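Local coordinates for protein hydrazine synthase subunit beta (Candidatus Kuenenia stuttgartiensis, PDB 5C2V) that forms part of the complex that condenses nitric oxide with ammonium to hydrazine, and may modulate passage of the hydroxylamine intermediate between the active sites of its partner subunits, at residues B[150-153]-B[154-157]; B[284-287]-B[288-292]. All coordinates share one frame; numbering follows the deposited sequence.

Contact 1. Residues B[150-153]-B[154-157]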
ATOM      1  N   SER B 150       9.805  32.875 -41.464  1.00 64.78           N
ATOM      2  CA  SER B 150      10.662  32.944 -40.288  1.00 69.48           C
ATOM      3  C   SER B 150      11.112  34.380 -40.013  1.00 74.09           C
ATOM      4  O   SER B 150      11.173  35.196 -40.933  1.00 77.11           O
ATOM      5  CB  SER B 150      11.874  32.030 -40.472  1.00 71.24           C
ATOM      6  OG  SER B 150      12.623  32.401 -41.616  1.00 75.10           O
ATOM      7  N   PRO B 151      11.418  34.694 -38.742  1.00 80.38           N
ATOM      8  CA  PRO B 151      11.852  36.042 -38.351  1.00 74.55           C
ATOM      9  C   PRO B 151      13.092  36.531 -39.101  1.00 64.06           C
ATOM     10  O   PRO B 151      13.230  37.735 -39.313  1.00 67.65           O
ATOM     11  CB  PRO B 151      12.148  35.899 -36.851  1.00 66.66           C
ATOM     12  CG  PRO B 151      12.255  34.427 -36.604  1.00 68.44           C
ATOM     13  CD  PRO B 151      11.315  33.802 -37.576  1.00 65.84           C
ATOM     14  N   ASP B 152      13.976  35.618 -39.494  1.00 61.76           N
ATOM     15  CA  ASP B 152      15.153  35.998 -40.269  1.00 69.16           C
ATOM     16  C   ASP B 152      14.810  36.097 -41.754  1.00 70.29           C
ATOM     17  O   ASP B 152      15.602  36.596 -42.552  1.00 83.42           O
ATOM     18  CB  ASP B 152      16.298  35.005 -40.048  1.00 65.09           C
ATOM     19  CG  ASP B 152      15.916  33.584 -40.404  1.00 87.94           C
ATOM     20  OD1 ASP B 152      14.785  33.172 -40.074  1.00 91.51           O
ATOM     21  OD2 ASP B 152      16.747  32.878 -41.012  1.00 81.28           O
ATOM     22  N   GLY B 153      13.625  35.614 -42.111  1.00 76.92           N
ATOM     23  CA  GLY B 153      13.102  35.759 -43.459  1.00 62.62           C
ATOM     24  C   GLY B 153      13.833  34.986 -44.537  1.00 67.84           C
ATOM     25  O   GLY B 153      13.669  35.269 -45.723  1.00 70.25           O
ATOM     26  N   LYS B 154      14.665  34.030 -44.139  1.00 71.67           N
ATOM     27  CA  LYS B 154      15.358  33.181 -45.103  1.00 62.50           C
ATOM     28  C   LYS B 154      14.667  31.836 -45.332  1.00 68.70           C
ATOM     29  O   LYS B 154      15.107  31.046 -46.168  1.00 60.12           O
ATOM     30  CB  LYS B 154      16.801  32.957 -44.658  1.00 67.99           C
ATOM     31  CG  LYS B 154      17.465  34.218 -44.136  1.00 78.22           C
ATOM     32  CD  LYS B 154      18.879  33.955 -43.661  1.00 81.41           C
ATOM     33  CE  LYS B 154      19.489  35.218 -43.077  1.00 79.01           C
ATOM     34  NZ  LYS B 154      20.810  34.959 -42.447  1.00 79.64           N
ATOM     35  N   THR B 155      13.587  31.579 -44.601  1.00 68.88           N
ATOM     36  CA  THR B 155      12.877  30.307 -44.723  1.00 64.51           C
ATOM     37  C   THR B 155      11.360  30.478 -44.692  1.00 68.49           C
ATOM     38  O   THR B 155      10.832  31.361 -44.015  1.00 64.03           O
ATOM     39  CB  THR B 155      13.289  29.319 -43.611  1.00 55.93           C
ATOM     40  OG1 THR B 155      13.424  30.021 -42.370  1.00 81.04           O
ATOM     41  CG2 THR B 155      14.612  28.651 -43.952  1.00 57.80           C
ATOM     42  N   LEU B 156      10.671  29.615 -45.432  1.00 58.81           N
ATOM     43  CA  LEU B 156       9.223  29.691 -45.584  1.00 63.85           C
ATOM     44  C   LEU B 156       8.592  28.321 -45.349  1.00 65.65           C
ATOM     45  O   LEU B 156       8.828  27.392 -46.112  1.00 52.39           O
ATOM     46  CB  LEU B 156       8.881  30.216 -46.986  1.00 66.19           C
ATOM     47  CG  LEU B 156       7.452  30.512 -47.457  1.00 54.77           C
ATOM     48  CD1 LEU B 156       6.739  29.255 -47.952  1.00 69.55           C
ATOM     49  CD2 LEU B 156       6.636  31.211 -46.385  1.00 70.72           C
ATOM     50  N   VAL B 157       7.775  28.195 -44.309  1.00 56.73           N
ATOM     51  CA  VAL B 157       7.121  26.920 -44.033  1.00 58.33           C
ATOM     52  C   VAL B 157       5.712  26.902 -44.611  1.00 50.97           C
ATOM     53  O   VAL B 157       5.015  27.916 -44.602  1.00 52.00           O
ATOM     54  CB  VAL B 157       7.060  26.614 -42.520  1.00 55.01           C
ATOM     55  CG1 VAL B 157       8.455  26.376 -41.971  1.00 42.96           C
ATOM     56  CG2 VAL B 157       6.365  27.737 -41.769  1.00 37.96           C
TER
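The hydroxyl of Ser-150 is where most of the polar contacts with Thr-155 meet. OG1 of Thr-155 gives a hydrogen bond to OG of Ser-150 over 2.6 Å. The backbone N of Thr-155 points at the same oxygen, but its bond is bent, with an angle of 138° at the hydrogen. Ser-150 OG in turn donates a hydrogen bond to Asp-152 OD1, 2.8 Å away, meeting it from above the carboxylate plane. In both Ser-150 and Thr-155 the hydroxyl lies between the backbone N and the carbonyl carbon (chi1 59° and 40°), which turns the two oxygens to one another.

The backbone supplies a second set of bonds. Ser-150 N reaches Thr-155 O at 3.1 Å along an almost straight line. Gly-153 N returns to Ser-150 O and closes a type I beta turn from Ser-150 to Gly-153. Gly-153, the last residue of the turn, has a positive phi. This is the connection between strands 144-149 and 155-160, neighbours in one four-stranded antiparallel blade of the beta-propeller. Tyr-197 of the next blade packs on Ser-150 and Thr-155.

The aliphatic chain of Lys-154 runs past the Asp-152 carboxylate, crossing the Asp-152 side chain at about a right angle. Its CG lies 3.5 Å from Asp-152 OD2. The opposite charges do not touch, since NZ of Lys-154 stays 4.8 Å from Asp-152 OD2.

Contact 2. Residues B[284-287]-B[288-292]; sequences DKVL and GLVRS
Leu-287 and Arg-291 lie one helical turn apart, and the guanidinium of Arg-291 folds back over Leu-287. CB of Leu-287 sits 3.4 Å above one face of the guanidinium plane, displaced toward its rim. NH2 is the guanidinium atom nearest to it, at 3.5 Å from Leu-287 CB. The two side chains meet at a slant. Arg-291 CG lies beside its backbone N (chi1 -60°), and the chain runs extended as far as NE. The turn at chi4, 101°, then brings the flat end over the leucine. Arg-291 NE is hydrogen-bonded to Tyr-203 OH, which would limit rotation of the group.

Val-286 and Val-290 form a looser pair on another side of the helix. Their closest side-chain atoms, Val-286 CG1 and Val-290 CG2, are 4.5 Å apart. CG2 of Val-290 comes nearer to the backbone, resting on Val-286 O. Outside the helix, Val-286 and Leu-287 pack on Ile-232 of strand 226-234, while Leu-289 and Val-286 touch Tyr-311. Arg-291 also packs on Ser-664 of the alpha subunit.

Four main-chain bonds hold these side chains in step: Gly-288, Leu-289, Val-290 and Arg-291 give their N-H to the oxygens of Asp-284, Lys-285, Val-286 and Leu-287. At the end of the segment Gly-288 O accepts two bonds, from OG of Ser-292 at 2.7 Å and from N of Ser-292 at 3.2 Å. They approach from opposite faces of the carbonyl plane. The i to i+4 pairing is that of an alpha helix, here helix 283-291, the first of three helices in the connection between strands 277-282 and 312-317 of a propeller blade.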
ATOM      1  N   ASP B 284       6.308  28.136 -22.609  1.00 64.50           N
ATOM      2  CA  ASP B 284       7.543  27.720 -21.951  1.00 61.12           C
ATOM      3  C   ASP B 284       7.377  26.375 -21.248  1.00 57.36           C
ATOM      4  O   ASP B 284       8.347  25.635 -21.067  1.00 63.72           O
ATOM      5  CB  ASP B 284       8.015  28.790 -20.967  1.00 70.94           C
ATOM      6  CG  ASP B 284       8.371  30.095 -21.654  1.00 97.60           C
ATOM      7  OD1 ASP B 284       9.247  30.071 -22.544  1.00 95.83           O
ATOM      8  OD2 ASP B 284       7.783  31.142 -21.311  1.00101.84           O
ATOM      9  N   LYS B 285       6.145  26.063 -20.858  1.00 42.66           N
ATOM     10  CA  LYS B 285       5.834  24.746 -20.322  1.00 47.62           C
ATOM     11  C   LYS B 285       5.737  23.729 -21.457  1.00 52.67           C
ATOM     12  O   LYS B 285       6.155  22.580 -21.310  1.00 51.46           O
ATOM     13  CB  LYS B 285       4.535  24.774 -19.512  1.00 39.91           C
ATOM     14  CG  LYS B 285       4.639  25.530 -18.192  1.00 44.33           C
ATOM     15  CD  LYS B 285       3.368  25.395 -17.363  1.00 45.34           C
ATOM     16  CE  LYS B 285       3.528  26.042 -15.993  1.00 59.86           C
ATOM     17  NZ  LYS B 285       2.307  25.903 -15.147  1.00 80.94           N
ATOM     18  N   VAL B 286       5.185  24.161 -22.588  1.00 49.67           N
ATOM     19  CA  VAL B 286       5.092  23.312 -23.773  1.00 51.44           C
ATOM     20  C   VAL B 286       6.474  22.990 -24.334  1.00 41.38           C
ATOM     21  O   VAL B 286       6.834  21.824 -24.493  1.00 43.96           O
ATOM     22  CB  VAL B 286       4.246  23.973 -24.880  1.00 66.54           C
ATOM     23  CG1 VAL B 286       4.389  23.211 -26.189  1.00 44.14           C
ATOM     24  CG2 VAL B 286       2.788  24.053 -24.462  1.00 40.79           C
ATOM     25  N   LEU B 287       7.242  24.035 -24.623  1.00 48.11           N
ATOM     26  CA  LEU B 287       8.593  23.883 -25.148  1.00 54.07           C
ATOM     27  C   LEU B 287       9.495  23.226 -24.113  1.00 60.17           C
ATOM     28  O   LEU B 287      10.403  22.475 -24.464  1.00 54.82           O
ATOM     29  CB  LEU B 287       9.171  25.234 -25.575  1.00 48.26           C
ATOM     30  CG  LEU B 287       8.520  25.900 -26.790  1.00 62.65           C
ATOM     31  CD1 LEU B 287       9.172  27.243 -27.085  1.00 72.60           C
ATOM     32  CD2 LEU B 287       8.586  24.986 -28.002  1.00 55.82           C
ATOM     33  N   GLY B 288       9.241  23.512 -22.840  1.00 53.86           N
ATOM     34  CA  GLY B 288       9.945  22.838 -21.765  1.00 49.35           C
ATOM     35  C   GLY B 288       9.686  21.346 -21.814  1.00 52.50           C
ATOM     36  O   GLY B 288      10.593  20.539 -21.604  1.00 41.92           O
ATOM     37  N   LEU B 289       8.441  20.978 -22.104  1.00 58.88           N
ATOM     38  CA  LEU B 289       8.066  19.576 -22.240  1.00 50.28           C
ATOM     39  C   LEU B 289       8.727  18.948 -23.462  1.00 48.42           C
ATOM     40  O   LEU B 289       9.137  17.788 -23.428  1.00 50.23           O
ATOM     41  CB  LEU B 289       6.545  19.431 -22.331  1.00 43.31           C
ATOM     42  CG  LEU B 289       6.013  18.006 -22.498  1.00 55.14           C
ATOM     43  CD1 LEU B 289       6.488  17.118 -21.356  1.00 53.91           C
ATOM     44  CD2 LEU B 289       4.495  18.003 -22.592  1.00 44.77           C
ATOM     45  N   VAL B 290       8.834  19.720 -24.539  1.00 46.41           N
ATOM     46  CA  VAL B 290       9.442  19.227 -25.771  1.00 43.58           C
ATOM     47  C   VAL B 290      10.937  18.963 -25.593  1.00 56.06           C
ATOM     48  O   VAL B 290      11.444  17.924 -26.017  1.00 49.61           O
ATOM     49  CB  VAL B 290       9.237  20.217 -26.939  1.00 59.31           C
ATOM     50  CG1 VAL B 290       9.943  19.718 -28.192  1.00 38.41           C
ATOM     51  CG2 VAL B 290       7.755  20.417 -27.209  1.00 38.55           C
ATOM     52  N   ARG B 291      11.634  19.900 -24.957  1.00 52.38           N
ATOM     53  CA  ARG B 291      13.078  19.785 -24.764  1.00 58.11           C
ATOM     54  C   ARG B 291      13.452  18.648 -23.817  1.00 45.99           C
ATOM     55  O   ARG B 291      14.485  18.001 -23.991  1.00 41.41           O
ATOM     56  CB  ARG B 291      13.655  21.100 -24.232  1.00 61.78           C
ATOM     57  CG  ARG B 291      13.437  22.306 -25.130  1.00 61.68           C
ATOM     58  CD  ARG B 291      14.137  23.533 -24.567  1.00 64.07           C
ATOM     59  NE  ARG B 291      13.578  24.784 -25.070  1.00 62.51           N
ATOM     60  CZ  ARG B 291      12.731  25.550 -24.388  1.00 70.20           C
ATOM     61  NH1 ARG B 291      12.346  25.196 -23.169  1.00 53.82           N
ATOM     62  NH2 ARG B 291      12.272  26.674 -24.924  1.00 74.42           N
ATOM     63  N   SER B 292      12.611  18.407 -22.817  1.00 35.60           N
ATOM     64  CA  SER B 292      12.930  17.448 -21.763  1.00 53.44           C
ATOM     65  C   SER B 292      12.398  16.043 -22.040  1.00 56.53           C
ATOM     66  O   SER B 292      12.557  15.144 -21.215  1.00 60.56           O
ATOM     67  CB  SER B 292      12.387  17.943 -20.421  1.00 51.55           C
ATOM     68  OG  SER B 292      10.979  18.084 -20.461  1.00 42.73           O
TER

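Contact 1 comes first along the chain and contact 2 follows well over a hundred residues later. Their centres are 23 Å apart, and their nearest atoms are about 12 Å apart, so they do not touch. They belong to different blades. Residues 150-157 join two adjacent strands of the blade that starts at 144-149. Residues 284-291 belong to helix 283-291, in the connection before the last strand of the blade that starts at 256-261. The blade of strands 190-197 to 241-245 lies between them in sequence and packs against both. Contact 1 is thus an ordinary strand connection of the propeller. Contact 2 is a helical addition that reaches the alpha subunit.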